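PDB 3LMZ: putative sugar isomerase from Parabacteroides distasonis, which is of unproven function but probably isomerises or epimerises a sugar within a xylose isomerase-like TIM barrel. Local coordinates for residues A[77-82]-A[105-110]; A[52-57]-A[95-100]. One frame throughout, in Å; residues are numbered along the deposited sequence. Where two conformers were deposited one is given.

Contact 1: A[77-82]-A[105-110]; sequences GYAVGP and LIVGVP
Val-80 and Ile-106 pair as parallel neighbours in the sheet, on segments 77-82 and 105-110, whose axes approach to 4.5 Å with their directions 14° apart. Two backbone hydrogen bonds at Val-80 clasp the partner strand: Val-80 N donates to Leu-105 O at 3.2 Å, and Val-107 N donates to Val-80 O at 2.8 Å and 167°. Beyond them the regular ladder gives way to CA-H...O contacts, the CA atoms of Gly-81 and Pro-82 both leaning on Val-107 O, the latter at 3.1 Å. A side chain at Gly-81 would collide with that carbonyl oxygen, and a cis peptide follows the glycine.

Val-80 and Ile-106 send their side chains the same way, CG2 of Val-80 meeting CG1 of Ile-106 at 4.0 Å, against helix 88-101. With CG anti to the backbone N (chi1 175°), Leu-105 lays CG and CD2 against Ala-79 CB and sets CD2 at the edge of the Tyr-78 ring, near its plane, 4.0 Å from CE2. The Tyr-78 hydroxyl is engaged elsewhere, by Asp-187 and Ser-229. Farther along, Pro-82 CG lies beside Val-107 CG1 at 3.9 Å, close to a bound citrate that may mark a pocket. The contact thus joins the strands of a beta-alpha-beta unit of the barrel: backbone bonds set the register, and apolar side chains, with one tyrosine ring edge, pack about it.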
loop_
_atom_site.group_PDB
_atom_site.type_symbol
_atom_site.label_atom_id
_atom_site.label_comp_id
_atom_site.label_asym_id
_atom_site.label_seq_id
_atom_site.Cartn_x
_atom_site.Cartn_y
_atom_site.Cartn_z
ATOM N N GLY A 77 0.932 -17.023 15.358
ATOM C CA GLY A 77 -0.071 -16.478 16.220
ATOM C C GLY A 77 0.605 -16.014 17.500
ATOM O O GLY A 77 1.021 -16.834 18.319
ATOM N N TYR A 78 0.707 -14.694 17.699
ATOM C CA TYR A 78 1.583 -14.128 18.727
ATOM C C TYR A 78 0.919 -13.781 20.060
ATOM O O TYR A 78 1.631 -13.554 21.080
ATOM C CB TYR A 78 2.353 -12.914 18.195
ATOM C CG TYR A 78 1.539 -11.650 18.156
ATOM C CD1 TYR A 78 0.776 -11.291 17.047
ATOM C CD2 TYR A 78 1.538 -10.784 19.236
ATOM C CE1 TYR A 78 -0.000 -10.091 17.048
ATOM C CE2 TYR A 78 0.780 -9.608 19.240
ATOM C CZ TYR A 78 0.026 -9.250 18.119
ATOM O OH TYR A 78 -0.758 -8.108 18.106
ATOM N N ALA A 79 -0.402 -13.668 20.028
ATOM C CA ALA A 79 -1.200 -13.335 21.192
ATOM C C ALA A 79 -2.625 -13.777 20.878
ATOM O O ALA A 79 -2.946 -14.152 19.749
ATOM C CB ALA A 79 -1.126 -11.825 21.451
ATOM N N VAL A 80 -3.433 -13.729 21.928
ATOM C CA VAL A 80 -4.883 -13.963 21.778
ATOM C C VAL A 80 -5.686 -12.718 22.174
ATOM O O VAL A 80 -5.314 -12.031 23.172
ATOM C CB VAL A 80 -5.402 -15.185 22.610
ATOM C CG1 VAL A 80 -4.824 -16.542 22.053
ATOM C CG2 VAL A 80 -5.089 -15.056 24.118
ATOM N N GLY A 81 -6.741 -12.440 21.391
ATOM C CA GLY A 81 -7.699 -11.379 21.724
ATOM C C GLY A 81 -7.775 -10.294 20.693
ATOM O O GLY A 81 -7.202 -10.427 19.627
ATOM N N PRO A 82 -8.446 -9.189 21.014
ATOM C CA PRO A 82 -9.082 -8.945 22.304
ATOM C C PRO A 82 -10.142 -9.954 22.745
ATOM O O PRO A 82 -10.968 -10.393 21.976
ATOM C CB PRO A 82 -9.747 -7.583 22.120
ATOM C CG PRO A 82 -8.966 -6.899 20.982
ATOM C CD PRO A 82 -8.431 -8.010 20.130
ATOM N N LEU A 105 0.907 -13.562 25.845
ATOM C CA LEU A 105 0.306 -12.214 25.779
ATOM C C LEU A 105 -1.178 -12.395 25.447
ATOM O O LEU A 105 -1.584 -13.057 24.475
ATOM C CB LEU A 105 0.966 -11.359 24.676
ATOM C CG LEU A 105 0.370 -9.976 24.391
ATOM C CD1 LEU A 105 0.370 -9.120 25.611
ATOM C CD2 LEU A 105 1.118 -9.281 23.182
ATOM N N ILE A 106 -1.976 -11.769 26.304
ATOM C CA ILE A 106 -3.423 -11.751 26.199
ATOM C C ILE A 106 -3.857 -10.282 26.034
ATOM O O ILE A 106 -3.451 -9.421 26.808
ATOM C CB ILE A 106 -4.110 -12.312 27.470
ATOM C CG1 ILE A 106 -3.756 -13.775 27.672
ATOM C CG2 ILE A 106 -5.632 -12.088 27.426
ATOM C CD1 ILE A 106 -4.296 -14.395 29.040
ATOM N N VAL A 107 -4.599 -10.011 24.960
ATOM C CA VAL A 107 -5.245 -8.716 24.730
ATOM C C VAL A 107 -6.684 -8.888 25.252
ATOM O O VAL A 107 -7.439 -9.778 24.859
ATOM C CB VAL A 107 -5.158 -8.291 23.262
ATOM C CG1 VAL A 107 -5.725 -6.851 23.119
ATOM C CG2 VAL A 107 -3.670 -8.375 22.750
ATOM N N GLY A 108 -7.053 -8.035 26.214
ATOM C CA GLY A 108 -8.306 -8.191 26.960
ATOM C C GLY A 108 -9.077 -6.907 27.167
ATOM O O GLY A 108 -8.522 -5.803 27.006
ATOM N N VAL A 109 -10.357 -7.079 27.488
ATOM C CA VAL A 109 -11.170 -5.988 27.953
ATOM C C VAL A 109 -11.883 -6.453 29.218
ATOM O O VAL A 109 -13.002 -6.940 29.149
ATOM C CB VAL A 109 -12.145 -5.503 26.865
ATOM C CG1 VAL A 109 -12.887 -4.216 27.306
ATOM C CG2 VAL A 109 -11.371 -5.272 25.549
ATOM N N PRO A 110 -11.228 -6.329 30.379
ATOM C CA PRO A 110 -11.861 -6.768 31.667
ATOM C C PRO A 110 -12.665 -5.639 32.284
ATOM O O PRO A 110 -12.189 -4.477 32.299
ATOM C CB PRO A 110 -10.666 -7.090 32.523
ATOM C CG PRO A 110 -9.597 -6.155 32.048
ATOM C CD PRO A 110 -9.878 -5.799 30.601
#

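Contact 2: A[52-57]-A[95-100]; sequences FHLPLN and FDYAKR
The loop that leads from strand 46-49 to helix 60-72 of the TIM barrel settles here on helix 88-101, with Leu-54 and Leu-56 gathered about Tyr-97. Leu-56 crosses the tyrosine at about a right angle and puts CG over one face of the ring, a CH-pi contact 3.7 Å from the centroid and 9° off its normal; CD1 lies against CE2 and CZ. Swung anti to the backbone N (chi1 166°), the Tyr-97 ring extends from the helix to the loop, where its OH donates to Leu-54 O at 2.7 Å, in the carbonyl plane. A phenylalanine here would keep the ring but is likely to leave the Leu-54 carbonyl without its donor and the loop less firmly fixed. One turn on, Arg-100 joins the loop through water: one water molecule donates to Leu-56 O at 2.7 Å and accepts from Arg-100 NH1 at 2.8 Å, lying at the edge of the guanidinium. Arg-100 NH2 meanwhile forms a salt bridge with Asp-60 and bonds to Ser-58 O. Tyr-97 also rests on Val-80 and Ile-83 of strand 76-85, so the ring is wedged between that strand and the loop before helix 60-72.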
loop_
_atom_site.group_PDB
_atom_site.type_symbol
_atom_site.label_atom_id
_atom_site.label_comp_id
_atom_site.label_asym_id
_atom_site.label_seq_id
_atom_site.Cartn_x
_atom_site.Cartn_y
_atom_site.Cartn_z
ATOM N N PHE A 52 -13.251 -16.150 16.563
ATOM C CA PHE A 52 -13.893 -16.570 15.297
ATOM C C PHE A 52 -12.996 -17.349 14.333
ATOM O O PHE A 52 -13.464 -17.956 13.346
ATOM C CB PHE A 52 -14.600 -15.366 14.628
ATOM C CG PHE A 52 -13.755 -14.132 14.504
ATOM C CD1 PHE A 52 -12.773 -14.056 13.536
ATOM C CD2 PHE A 52 -14.060 -12.972 15.240
ATOM C CE1 PHE A 52 -12.029 -12.919 13.396
ATOM C CE2 PHE A 52 -13.302 -11.872 15.069
ATOM C CZ PHE A 52 -12.320 -11.826 14.148
ATOM N N HIS A 53 -11.701 -17.341 14.612
ATOM C CA HIS A 53 -10.737 -18.209 13.959
ATOM C C HIS A 53 -10.299 -19.436 14.804
ATOM O O HIS A 53 -10.098 -20.539 14.252
ATOM C CB HIS A 53 -9.519 -17.404 13.517
ATOM C CG HIS A 53 -9.799 -16.443 12.435
ATOM N ND1 HIS A 53 -9.077 -15.283 12.274
ATOM C CD2 HIS A 53 -10.750 -16.447 11.469
ATOM C CE1 HIS A 53 -9.547 -14.624 11.219
ATOM N NE2 HIS A 53 -10.567 -15.304 10.715
ATOM N N LEU A 54 -10.166 -19.247 16.123
ATOM C CA LEU A 54 -9.782 -20.345 16.998
ATOM C C LEU A 54 -10.627 -20.233 18.275
ATOM O O LEU A 54 -10.230 -19.550 19.246
ATOM C CB LEU A 54 -8.309 -20.307 17.334
ATOM C CG LEU A 54 -7.746 -21.497 18.130
ATOM C CD1 LEU A 54 -7.873 -22.796 17.326
ATOM C CD2 LEU A 54 -6.291 -21.251 18.567
ATOM N N PRO A 55 -11.778 -20.885 18.279
ATOM C CA PRO A 55 -12.653 -20.800 19.453
ATOM C C PRO A 55 -11.989 -21.271 20.733
ATOM O O PRO A 55 -11.134 -22.179 20.697
ATOM C CB PRO A 55 -13.836 -21.674 19.083
ATOM C CG PRO A 55 -13.839 -21.623 17.581
ATOM C CD PRO A 55 -12.414 -21.635 17.194
ATOM N N LEU A 56 -12.437 -20.692 21.854
ATOM C CA LEU A 56 -11.834 -20.961 23.141
ATOM C C LEU A 56 -11.932 -22.442 23.560
ATOM O O LEU A 56 -11.083 -22.917 24.287
ATOM C CB LEU A 56 -12.366 -20.028 24.219
ATOM C CG LEU A 56 -11.626 -18.696 24.330
ATOM C CD1 LEU A 56 -11.815 -17.840 23.059
ATOM C CD2 LEU A 56 -12.057 -17.984 25.650
ATOM N N ASN A 57 -12.917 -23.171 23.086
ATOM C CA ASN A 57 -13.041 -24.569 23.457
ATOM C C ASN A 57 -12.469 -25.505 22.403
ATOM O O ASN A 57 -12.803 -26.678 22.389
ATOM C CB ASN A 57 -14.502 -24.883 23.810
ATOM C CG ASN A 57 -14.900 -24.218 25.108
ATOM O OD1 ASN A 57 -14.209 -24.368 26.115
ATOM N ND2 ASN A 57 -15.959 -23.420 25.072
ATOM N N PHE A 95 -7.185 -17.275 30.396
ATOM C CA PHE A 95 -5.800 -17.567 30.744
ATOM C C PHE A 95 -5.517 -19.034 30.384
ATOM O O PHE A 95 -4.447 -19.331 29.865
ATOM C CB PHE A 95 -5.515 -17.216 32.219
ATOM C CG PHE A 95 -5.106 -15.811 32.431
ATOM C CD1 PHE A 95 -6.051 -14.820 32.446
ATOM C CD2 PHE A 95 -3.783 -15.460 32.556
ATOM C CE1 PHE A 95 -5.673 -13.499 32.641
ATOM C CE2 PHE A 95 -3.386 -14.154 32.759
ATOM C CZ PHE A 95 -4.355 -13.155 32.781
ATOM N N ASP A 96 -6.437 -19.938 30.683
ATOM C CA ASP A 96 -6.170 -21.338 30.349
ATOM C C ASP A 96 -6.061 -21.514 28.816
ATOM O O ASP A 96 -5.142 -22.162 28.305
ATOM C CB ASP A 96 -7.232 -22.251 30.964
ATOM C CG ASP A 96 -7.025 -23.694 30.600
ATOM O OD1 ASP A 96 -5.928 -24.234 30.818
ATOM O OD2 ASP A 96 -7.981 -24.276 30.057
ATOM N N TYR A 97 -6.943 -20.845 28.078
ATOM C CA TYR A 97 -6.879 -20.862 26.609
ATOM C C TYR A 97 -5.531 -20.336 26.099
ATOM O O TYR A 97 -4.843 -20.996 25.309
ATOM C CB TYR A 97 -8.031 -20.033 26.107
ATOM C CG TYR A 97 -8.000 -19.622 24.632
ATOM C CD1 TYR A 97 -8.283 -20.529 23.617
ATOM C CD2 TYR A 97 -7.905 -18.275 24.296
ATOM C CE1 TYR A 97 -8.380 -20.107 22.283
ATOM C CE2 TYR A 97 -7.985 -17.824 22.959
ATOM C CZ TYR A 97 -8.241 -18.716 21.968
ATOM O OH TYR A 97 -8.408 -18.224 20.690
ATOM N N ALA A 98 -5.069 -19.192 26.639
ATOM C CA ALA A 98 -3.762 -18.708 26.226
ATOM C C ALA A 98 -2.642 -19.754 26.426
ATOM O O ALA A 98 -1.784 -19.948 25.606
ATOM C CB ALA A 98 -3.420 -17.427 26.901
ATOM N N LYS A 99 -2.702 -20.411 27.576
ATOM C CA LYS A 99 -1.676 -21.409 27.878
ATOM C C LYS A 99 -1.752 -22.567 26.896
ATOM O O LYS A 99 -0.726 -23.071 26.414
ATOM C CB LYS A 99 -1.852 -21.916 29.324
ATOM C CG LYS A 99 -0.837 -22.973 29.758
ATOM C CD LYS A 99 -0.861 -23.240 31.260
ATOM C CE LYS A 99 0.165 -24.291 31.662
ATOM N NZ LYS A 99 0.154 -24.534 33.132
ATOM N N ARG A 100 -2.978 -23.009 26.620
ATOM C CA ARG A 100 -3.186 -24.128 25.687
ATOM C C ARG A 100 -2.718 -23.786 24.253
ATOM O O ARG A 100 -2.267 -24.632 23.521
ATOM C CB ARG A 100 -4.648 -24.531 25.653
ATOM C CG ARG A 100 -5.128 -25.189 26.951
ATOM C CD ARG A 100 -6.605 -25.620 26.961
ATOM N NE ARG A 100 -6.834 -26.679 26.003
ATOM C CZ ARG A 100 -7.660 -26.626 24.943
ATOM N NH1 ARG A 100 -8.475 -25.575 24.733
ATOM N NH2 ARG A 100 -7.688 -27.672 24.137
HETATM O O HOH W 1 -9.179 -23.263 26.181
#

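Overall arrangement
Helix 88-101 links the two contacts, since it connects strands 76-85 and 105-110 of contact 1 and itself supplies residues 95-100 to contact 2. The centres lie about 10 Å apart and the layers meet directly: Val-80 CG1 packs on Tyr-97 CE2 at 3.5 Å, while Ile-106 reaches Phe-95 and Ala-98. Contact 1 is buried near the middle of the chain, about 8 Å from its centre, whereas contact 2, at about 17 Å, is only partly buried. The chemistry follows this gradient, from backbone bonding and aliphatic packing in the sheet to a tyrosine hydroxyl, a water bridge and an arginine at the barrel's outer layer.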